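Type I polyketide synthase PikAII (Streptomyces venezuelae, PDB 3QP9) is a modular polyketide synthase whose fragment here carries a Rossmann-fold ketoreductase domain of the C2 type, a class probably involved in epimerization of the growing polyketide. Local coordinates at residues A[247-258]-A[340-349]; A[276-285]-A[314-324]. All coordinates share one frame; numbering follows the deposited sequence.

Contact 1: A[247-258]-A[340-349]; sequences WWQADGTVLVTG and AHPLSAVLHL
Leu255 and Val346 lie side by side and point the same way, CD2 of Leu255 resting 3.9 Å from CG1 of Val346. On the other face of the sheet, CG1 of Val254 meets CB of Ala345 at 4.2 Å. Farther out on that face Trp247 and Leu347 cross at about a right angle, CZ3 of the indole 4.0 Å from CD2 of the leucine, while CB of Ala345 sits at the indole edge, near its plane. CD1 of Trp248 covers one indole face, and Asp476 accepts a hydrogen bond from NE1 of Trp247.

The backbones behind these groups run parallel, the axes of strands 253-256 and 343-348 inclined by 10°. In this Rossmann fold they mark the crossover: after building 278-283 and 316-321 on one side of 253-256, the chain adds 343-348 on the other. In strand 343-348 a beta bulge places the extra residue Ser344 opposite the step from Thr253 to Val254; its amide still reaches Thr253 O (3.0 Å), whereas the buried amide of Ala345 has no partner.

With chi1 near -178° Ser344 OG swings away from its own amide N toward the incoming loop, where it accepts the amide of Gln249 at 2.8 Å. At the outer end, His341 ND1 donates to Asp251 O at 2.8 Å, the acceptor lying in the imidazole plane. Thr253 OG1 returns a bond to His341 O at 2.9 Å.

Contact 2: A[276-285]-A[314-324]; sequences AGHLLLHTTP and GATATVVTCDL
The imidazole of His282 receives Leu324 over one face and Cys322 at its edge. CD1 of Leu324 stands 3.8 Å from the ring centroid and only 5° off the normal, a CH-pi contact over the centre; the two side chains approach from opposite directions. At the edge, NE2 donates to Cys322 O at 2.7 Å, with the carbonyl oxygen close to the ring plane and an N-H...O angle of 151°. Cys322 SG also lies edge-on, 4.1 Å from CD2 of His282. The ring can reach this turn because CG is directed away from the backbone N (chi1 155°).

Along their length, strands 278-283 and 316-321 run parallel in regular register, their axes 4.7 Å apart, with amides donating alternately from each strand. In the Rossmann fold of the ketoreductase domain 316-321 is the outermost strand, and 278-283 lies inside it. Leu279 CB packs on Ala317 CB at 3.9 Å; on the opposite face Leu280 CD1 touches Thr318 CG2 at 3.5 Å, the two side chains slanting across each other. Near the far end Thr321 OG1 donates to Thr283 OG1 at 3.1 Å.

A weak hydrogen bond from the Gly258 amide reaches ND1 of His282. This pattern is consistent with a neutral ring protonated on NE2, its rotation held mainly by the bond to Cys322 O and the Leu324 contact.

In the fold
Contact 2 is nested in the chain between the two segments of contact 1, and the centres of the two lie about 10 Å apart. Strands 253-256 and 278-283 are neighbours, which puts four strands in the order 343-348, 253-256, 278-283, 316-321. Probable hydrogen bonds at the shared seam run from Val254 N to His278 O and from His282 N to Val256 O, both 2.9 Å. At one end the rings of His278 and His341 stack. At the other, Thr257 and Gly258 begin the turn that in reductases of this fold usually meets the nucleotide; for this chain that role is inferred from the fold alone.

Contact 1: A[247-258]-A[340-349]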
loop_
_atom_site.group_PDB
_atom_site.type_symbol
_atom_site.label_atom_id
_atom_site.label_comp_id
_atom_site.label_asym_id
_atom_site.label_seq_id
_atom_site.Cartn_x
_atom_site.Cartn_y
_atom_site.Cartn_z
ATOM N N TRP A 247 21.711 -4.169 11.899
ATOM C CA TRP A 247 20.884 -3.148 11.404
ATOM C C TRP A 247 20.694 -1.998 12.436
ATOM O O TRP A 247 19.953 -1.107 12.159
ATOM C CB TRP A 247 19.499 -3.691 10.933
ATOM C CG TRP A 247 18.665 -4.502 11.929
ATOM C CD1 TRP A 247 18.762 -5.840 12.143
ATOM C CD2 TRP A 247 17.638 -4.033 12.802
ATOM N NE1 TRP A 247 17.891 -6.242 13.108
ATOM C CE2 TRP A 247 17.158 -5.159 13.520
ATOM C CE3 TRP A 247 17.125 -2.761 13.100
ATOM C CZ2 TRP A 247 16.147 -5.075 14.506
ATOM C CZ3 TRP A 247 16.098 -2.672 14.032
ATOM C CH2 TRP A 247 15.635 -3.821 14.747
ATOM N N TRP A 248 21.330 -2.091 13.615
ATOM C CA TRP A 248 21.334 -1.030 14.629
ATOM C C TRP A 248 22.732 -1.097 15.280
ATOM O O TRP A 248 23.467 -2.142 15.144
ATOM C CB TRP A 248 20.181 -1.070 15.635
ATOM C CG TRP A 248 20.010 -2.375 16.346
ATOM C CD1 TRP A 248 19.093 -3.346 16.033
ATOM C CD2 TRP A 248 20.803 -2.893 17.442
ATOM N NE1 TRP A 248 19.249 -4.421 16.885
ATOM C CE2 TRP A 248 20.299 -4.184 17.739
ATOM C CE3 TRP A 248 21.892 -2.381 18.225
ATOM C CZ2 TRP A 248 20.844 -4.983 18.759
ATOM C CZ3 TRP A 248 22.431 -3.178 19.246
ATOM C CH2 TRP A 248 21.935 -4.463 19.492
ATOM N N GLN A 249 23.169 0.051 15.830
ATOM C CA GLN A 249 24.466 0.054 16.540
ATOM C C GLN A 249 24.217 0.206 18.063
ATOM O O GLN A 249 23.382 0.932 18.427
ATOM C CB GLN A 249 25.428 1.144 16.021
ATOM C CG GLN A 249 25.581 1.332 14.504
ATOM C CD GLN A 249 26.261 2.724 14.177
ATOM O OE1 GLN A 249 26.506 3.074 13.037
ATOM N NE2 GLN A 249 26.530 3.501 15.213
ATOM N N ALA A 250 24.878 -0.555 18.923
ATOM C CA ALA A 250 24.683 -0.458 20.407
ATOM C C ALA A 250 24.889 0.985 20.962
ATOM O O ALA A 250 24.173 1.403 21.931
ATOM C CB ALA A 250 25.659 -1.389 21.135
ATOM N N ASP A 251 25.820 1.729 20.368
ATOM C CA ASP A 251 26.054 3.144 20.789
ATOM C C ASP A 251 25.075 4.111 20.181
ATOM O O ASP A 251 25.215 5.330 20.445
ATOM C CB ASP A 251 27.469 3.615 20.416
ATOM C CG ASP A 251 28.572 2.869 21.220
ATOM O OD1 ASP A 251 28.251 2.405 22.343
ATOM O OD2 ASP A 251 29.739 2.781 20.731
ATOM N N GLY A 252 24.145 3.646 19.308
ATOM C CA GLY A 252 23.304 4.623 18.581
ATOM C C GLY A 252 21.972 4.615 19.361
ATOM O O GLY A 252 21.830 3.785 20.309
ATOM N N THR A 253 21.076 5.540 19.053
ATOM C CA THR A 253 19.715 5.526 19.635
ATOM C C THR A 253 18.789 4.897 18.636
ATOM O O THR A 253 18.883 5.212 17.465
ATOM C CB THR A 253 19.238 6.979 19.832
ATOM O OG1 THR A 253 20.150 7.633 20.750
ATOM C CG2 THR A 253 17.866 7.039 20.374
ATOM N N VAL A 254 17.844 4.113 19.092
ATOM C CA VAL A 254 16.891 3.532 18.181
ATOM C C VAL A 254 15.565 4.109 18.636
ATOM O O VAL A 254 15.251 4.101 19.843
ATOM C CB VAL A 254 16.846 1.969 18.281
ATOM C CG1 VAL A 254 15.638 1.474 17.436
ATOM C CG2 VAL A 254 18.209 1.324 17.748
ATOM N N LEU A 255 14.876 4.705 17.701
ATOM C CA LEU A 255 13.553 5.295 17.938
ATOM C C LEU A 255 12.493 4.275 17.707
ATOM O O LEU A 255 12.524 3.635 16.688
ATOM C CB LEU A 255 13.385 6.514 17.028
ATOM C CG LEU A 255 11.945 7.052 16.960
ATOM C CD1 LEU A 255 11.490 7.628 18.247
ATOM C CD2 LEU A 255 11.844 8.142 15.888
ATOM N N VAL A 256 11.518 4.162 18.648
ATOM C CA VAL A 256 10.382 3.359 18.470
ATOM C C VAL A 256 9.174 4.247 18.654
ATOM O O VAL A 256 9.021 4.876 19.684
ATOM C CB VAL A 256 10.322 2.218 19.489
ATOM C CG1 VAL A 256 9.120 1.394 19.229
ATOM C CG2 VAL A 256 11.612 1.365 19.427
ATOM N N THR A 257 8.287 4.227 17.667
ATOM C CA THR A 257 7.128 5.035 17.730
ATOM C C THR A 257 5.940 4.203 18.104
ATOM O O THR A 257 5.929 2.947 17.990
ATOM C CB THR A 257 6.842 5.915 16.404
ATOM O OG1 THR A 257 6.252 5.068 15.380
ATOM C CG2 THR A 257 8.110 6.665 15.926
ATOM N N GLY A 258 4.929 4.948 18.545
ATOM C CA GLY A 258 3.691 4.449 19.097
ATOM C C GLY A 258 3.891 3.514 20.237
ATOM O O GLY A 258 3.160 2.514 20.352
ATOM N N ALA A 340 26.213 12.219 20.880
ATOM C CA ALA A 340 27.054 11.125 21.384
ATOM C C ALA A 340 26.448 9.769 20.976
ATOM O O ALA A 340 27.167 8.789 20.940
ATOM C CB ALA A 340 27.183 11.195 22.908
ATOM N N HIS A 341 25.129 9.722 20.798
ATOM C CA HIS A 341 24.423 8.524 20.379
ATOM C C HIS A 341 23.511 8.770 19.122
ATOM O O HIS A 341 22.288 8.808 19.242
ATOM C CB HIS A 341 23.673 7.908 21.596
ATOM C CG HIS A 341 24.591 7.752 22.802
ATOM N ND1 HIS A 341 25.625 6.848 22.802
ATOM C CD2 HIS A 341 24.758 8.513 23.921
ATOM C CE1 HIS A 341 26.338 6.991 23.923
ATOM N NE2 HIS A 341 25.824 7.982 24.633
ATOM N N PRO A 342 24.123 8.928 17.954
ATOM C CA PRO A 342 23.201 9.410 16.868
ATOM C C PRO A 342 22.137 8.384 16.496
ATOM O O PRO A 342 22.295 7.187 16.758
ATOM C CB PRO A 342 24.126 9.649 15.664
ATOM C CG PRO A 342 25.515 9.484 16.174
ATOM C CD PRO A 342 25.536 8.860 17.528
ATOM N N LEU A 343 21.089 8.864 15.843
ATOM C CA LEU A 343 20.062 7.981 15.343
ATOM C C LEU A 343 20.631 6.788 14.464
ATOM O O LEU A 343 21.300 7.007 13.471
ATOM C CB LEU A 343 19.053 8.858 14.581
ATOM C CG LEU A 343 17.564 8.612 14.563
ATOM C CD1 LEU A 343 17.039 8.651 13.114
ATOM C CD2 LEU A 343 17.199 7.364 15.253
ATOM N N SER A 344 20.354 5.552 14.884
ATOM C CA SER A 344 20.817 4.311 14.257
ATOM C C SER A 344 19.641 3.619 13.501
ATOM O O SER A 344 19.840 3.005 12.449
ATOM C CB SER A 344 21.324 3.357 15.341
ATOM O OG SER A 344 21.800 2.199 14.788
ATOM N N ALA A 345 18.436 3.660 14.061
ATOM C CA ALA A 345 17.329 2.987 13.438
ATOM C C ALA A 345 16.028 3.535 13.951
ATOM O O ALA A 345 15.937 3.981 15.092
ATOM C CB ALA A 345 17.397 1.418 13.629
ATOM N N VAL A 346 15.010 3.473 13.115
ATOM C CA VAL A 346 13.668 3.887 13.502
ATOM C C VAL A 346 12.657 2.724 13.278
ATOM O O VAL A 346 12.656 2.126 12.159
ATOM C CB VAL A 346 13.231 5.150 12.657
ATOM C CG1 VAL A 346 11.779 5.512 12.966
ATOM C CG2 VAL A 346 14.030 6.277 12.992
ATOM N N LEU A 347 11.852 2.371 14.306
ATOM C CA LEU A 347 10.809 1.412 14.193
ATOM C C LEU A 347 9.526 2.190 14.250
ATOM O O LEU A 347 9.157 2.694 15.295
ATOM C CB LEU A 347 10.765 0.261 15.256
ATOM C CG LEU A 347 12.081 -0.520 15.289
ATOM C CD1 LEU A 347 11.918 -1.775 16.232
ATOM C CD2 LEU A 347 12.434 -1.017 13.900
ATOM N N HIS A 348 8.901 2.338 13.090
ATOM C CA HIS A 348 7.692 3.148 13.011
ATOM C C HIS A 348 6.400 2.352 13.034
ATOM O O HIS A 348 6.134 1.647 12.080
ATOM C CB HIS A 348 7.717 4.156 11.836
ATOM C CG HIS A 348 6.532 5.089 11.857
ATOM N ND1 HIS A 348 5.768 5.361 10.738
ATOM C CD2 HIS A 348 5.974 5.792 12.873
ATOM C CE1 HIS A 348 4.799 6.208 11.059
ATOM N NE2 HIS A 348 4.892 6.477 12.358
ATOM N N LEU A 349 5.593 2.498 14.096
ATOM C CA LEU A 349 4.387 1.685 14.295
ATOM C C LEU A 349 3.202 2.629 14.354
ATOM O O LEU A 349 2.841 3.083 15.438
ATOM C CB LEU A 349 4.446 0.802 15.565
ATOM C CG LEU A 349 5.496 -0.315 15.528
ATOM C CD1 LEU A 349 6.912 0.236 15.868
ATOM C CD2 LEU A 349 5.075 -1.476 16.550
HETATM O O HOH W 1 2.181 1.301 18.022
#

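Contact 2: A[276-285]-A[314-324]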
loop_
_atom_site.group_PDB
_atom_site.type_symbol
_atom_site.label_atom_id
_atom_site.label_comp_id
_atom_site.label_asym_id
_atom_site.label_seq_id
_atom_site.Cartn_x
_atom_site.Cartn_y
_atom_site.Cartn_z
ATOM N N ALA A 276 20.784 -3.191 22.598
ATOM C CA ALA A 276 20.732 -1.766 22.226
ATOM C C ALA A 276 20.918 -0.925 23.512
ATOM O O ALA A 276 20.230 -1.119 24.479
ATOM C CB ALA A 276 19.409 -1.394 21.536
ATOM N N GLY A 277 21.858 -0.014 23.497
ATOM C CA GLY A 277 22.138 0.822 24.667
ATOM C C GLY A 277 21.237 2.068 24.856
ATOM O O GLY A 277 21.235 2.631 25.920
ATOM N N HIS A 278 20.532 2.536 23.829
ATOM C CA HIS A 278 19.846 3.845 23.884
ATOM C C HIS A 278 18.538 3.840 23.098
ATOM O O HIS A 278 18.533 3.607 21.888
ATOM C CB HIS A 278 20.721 4.951 23.368
ATOM C CG HIS A 278 22.042 5.021 24.052
ATOM N ND1 HIS A 278 23.152 4.286 23.650
ATOM C CD2 HIS A 278 22.433 5.739 25.119
ATOM C CE1 HIS A 278 24.151 4.510 24.474
ATOM N NE2 HIS A 278 23.742 5.385 25.378
ATOM N N LEU A 279 17.437 4.096 23.774
ATOM C CA LEU A 279 16.147 3.997 23.156
ATOM C C LEU A 279 15.389 5.328 23.294
ATOM O O LEU A 279 15.401 5.971 24.336
ATOM C CB LEU A 279 15.316 2.854 23.782
ATOM C CG LEU A 279 15.808 1.454 23.391
ATOM C CD1 LEU A 279 15.099 0.321 24.238
ATOM C CD2 LEU A 279 15.618 1.242 21.847
ATOM N N LEU A 280 14.722 5.725 22.216
ATOM C CA LEU A 280 13.919 6.909 22.265
ATOM C C LEU A 280 12.517 6.410 21.968
ATOM O O LEU A 280 12.307 5.799 20.956
ATOM C CB LEU A 280 14.385 7.928 21.201
ATOM C CG LEU A 280 13.426 9.153 21.112
ATOM C CD1 LEU A 280 13.303 9.837 22.481
ATOM C CD2 LEU A 280 14.043 10.065 20.138
ATOM N N LEU A 281 11.583 6.651 22.860
ATOM C CA LEU A 281 10.268 6.046 22.764
ATOM C C LEU A 281 9.287 7.183 22.530
ATOM O O LEU A 281 9.178 8.067 23.378
ATOM C CB LEU A 281 9.881 5.340 24.081
ATOM C CG LEU A 281 10.846 4.250 24.539
ATOM C CD1 LEU A 281 10.287 3.671 25.739
ATOM C CD2 LEU A 281 10.994 3.178 23.457
ATOM N N HIS A 282 8.557 7.147 21.408
ATOM C CA HIS A 282 7.546 8.187 21.106
ATOM C C HIS A 282 6.186 7.596 21.416
ATOM O O HIS A 282 5.962 6.369 21.171
ATOM C CB HIS A 282 7.631 8.627 19.646
ATOM C CG HIS A 282 6.350 9.173 19.126
ATOM N ND1 HIS A 282 5.277 8.362 18.810
ATOM C CD2 HIS A 282 5.921 10.444 19.001
ATOM C CE1 HIS A 282 4.261 9.121 18.437
ATOM N NE2 HIS A 282 4.634 10.389 18.540
ATOM N N THR A 283 5.323 8.408 22.033
ATOM C CA THR A 283 3.919 8.051 22.213
ATOM C C THR A 283 2.982 9.055 21.601
ATOM O O THR A 283 3.240 10.252 21.586
ATOM C CB THR A 283 3.443 7.819 23.666
ATOM O OG1 THR A 283 3.449 9.064 24.383
ATOM C CG2 THR A 283 4.335 6.788 24.345
ATOM N N THR A 284 1.885 8.525 21.103
ATOM C CA THR A 284 0.903 9.310 20.385
ATOM C C THR A 284 0.104 10.051 21.420
ATOM O O THR A 284 -0.303 9.451 22.422
ATOM C CB THR A 284 0.007 8.381 19.607
ATOM O OG1 THR A 284 0.816 7.325 19.058
ATOM C CG2 THR A 284 -0.696 9.144 18.471
ATOM N N PRO A 285 -0.096 11.359 21.208
ATOM C CA PRO A 285 -0.764 12.241 22.196
ATOM C C PRO A 285 -2.107 11.685 22.705
ATOM O O PRO A 285 -2.889 11.202 21.904
ATOM C CB PRO A 285 -0.973 13.542 21.404
ATOM C CG PRO A 285 0.179 13.522 20.385
ATOM C CD PRO A 285 0.234 12.078 19.962
ATOM N N GLY A 314 18.966 -3.236 30.158
ATOM C CA GLY A 314 20.251 -2.758 29.667
ATOM C C GLY A 314 20.231 -1.445 28.863
ATOM O O GLY A 314 21.261 -1.036 28.302
ATOM N N ALA A 315 19.071 -0.864 28.647
ATOM C CA ALA A 315 19.063 0.363 27.786
ATOM C C ALA A 315 18.658 1.588 28.553
ATOM O O ALA A 315 17.780 1.498 29.378
ATOM C CB ALA A 315 18.088 0.211 26.614
ATOM N N THR A 316 19.177 2.750 28.196
ATOM C CA THR A 316 18.588 3.939 28.781
ATOM C C THR A 316 17.628 4.459 27.752
ATOM O O THR A 316 17.974 4.564 26.586
ATOM C CB THR A 316 19.562 4.936 29.441
ATOM O OG1 THR A 316 19.369 6.317 29.050
ATOM C CG2 THR A 316 20.948 4.472 29.467
ATOM N N ALA A 317 16.392 4.582 28.197
ATOM C CA ALA A 317 15.276 4.978 27.352
ATOM C C ALA A 317 14.708 6.295 27.914
ATOM O O ALA A 317 14.642 6.523 29.124
ATOM C CB ALA A 317 14.195 3.953 27.310
ATOM N N THR A 318 14.304 7.133 26.995
ATOM C CA THR A 318 13.608 8.328 27.331
ATOM C C THR A 318 12.296 8.346 26.541
ATOM O O THR A 318 12.166 7.656 25.528
ATOM C CB THR A 318 14.585 9.412 27.038
ATOM O OG1 THR A 318 14.841 10.175 28.220
ATOM C CG2 THR A 318 14.356 10.210 25.803
ATOM N N VAL A 319 11.300 9.084 27.035
ATOM C CA VAL A 319 9.964 9.026 26.427
ATOM C C VAL A 319 9.598 10.425 25.982
ATOM O O VAL A 319 9.759 11.340 26.775
ATOM C CB VAL A 319 8.888 8.554 27.407
ATOM C CG1 VAL A 319 7.508 8.650 26.766
ATOM C CG2 VAL A 319 9.164 7.148 27.891
ATOM N N VAL A 320 9.133 10.580 24.726
ATOM C CA VAL A 320 8.711 11.875 24.198
ATOM C C VAL A 320 7.274 11.764 23.594
ATOM O O VAL A 320 6.854 10.702 23.126
ATOM C CB VAL A 320 9.703 12.441 23.136
ATOM C CG1 VAL A 320 9.106 13.695 22.511
ATOM C CG2 VAL A 320 11.031 12.827 23.760
ATOM N N THR A 321 6.517 12.852 23.634
ATOM C CA THR A 321 5.150 12.816 23.153
ATOM C C THR A 321 4.873 13.977 22.222
ATOM O O THR A 321 5.019 15.126 22.599
ATOM C CB THR A 321 4.158 12.854 24.345
ATOM O OG1 THR A 321 4.534 11.834 25.277
ATOM C CG2 THR A 321 2.722 12.612 23.872
ATOM N N CYS A 322 4.424 13.673 21.011
ATOM C CA CYS A 322 4.045 14.703 20.015
ATOM C C CYS A 322 3.424 14.038 18.790
ATOM O O CYS A 322 3.478 12.800 18.647
ATOM C CB CYS A 322 5.218 15.547 19.586
ATOM S SG CYS A 322 6.425 14.519 18.730
ATOM N N ASP A 323 2.763 14.881 17.980
ATOM C CA ASP A 323 2.025 14.477 16.815
ATOM C C ASP A 323 3.016 14.371 15.662
ATOM O O ASP A 323 3.477 15.363 15.121
ATOM C CB ASP A 323 0.911 15.488 16.544
ATOM C CG ASP A 323 0.110 15.170 15.298
ATOM O OD1 ASP A 323 -0.704 16.074 14.936
ATOM O OD2 ASP A 323 0.287 14.046 14.679
ATOM N N LEU A 324 3.376 13.140 15.307
ATOM C CA LEU A 324 4.343 12.941 14.217
ATOM C C LEU A 324 3.726 13.284 12.828
ATOM O O LEU A 324 4.447 13.339 11.873
ATOM C CB LEU A 324 4.856 11.497 14.246
ATOM C CG LEU A 324 5.877 11.138 15.360
ATOM C CD1 LEU A 324 6.296 9.681 15.155
ATOM C CD2 LEU A 324 7.080 12.034 15.433
#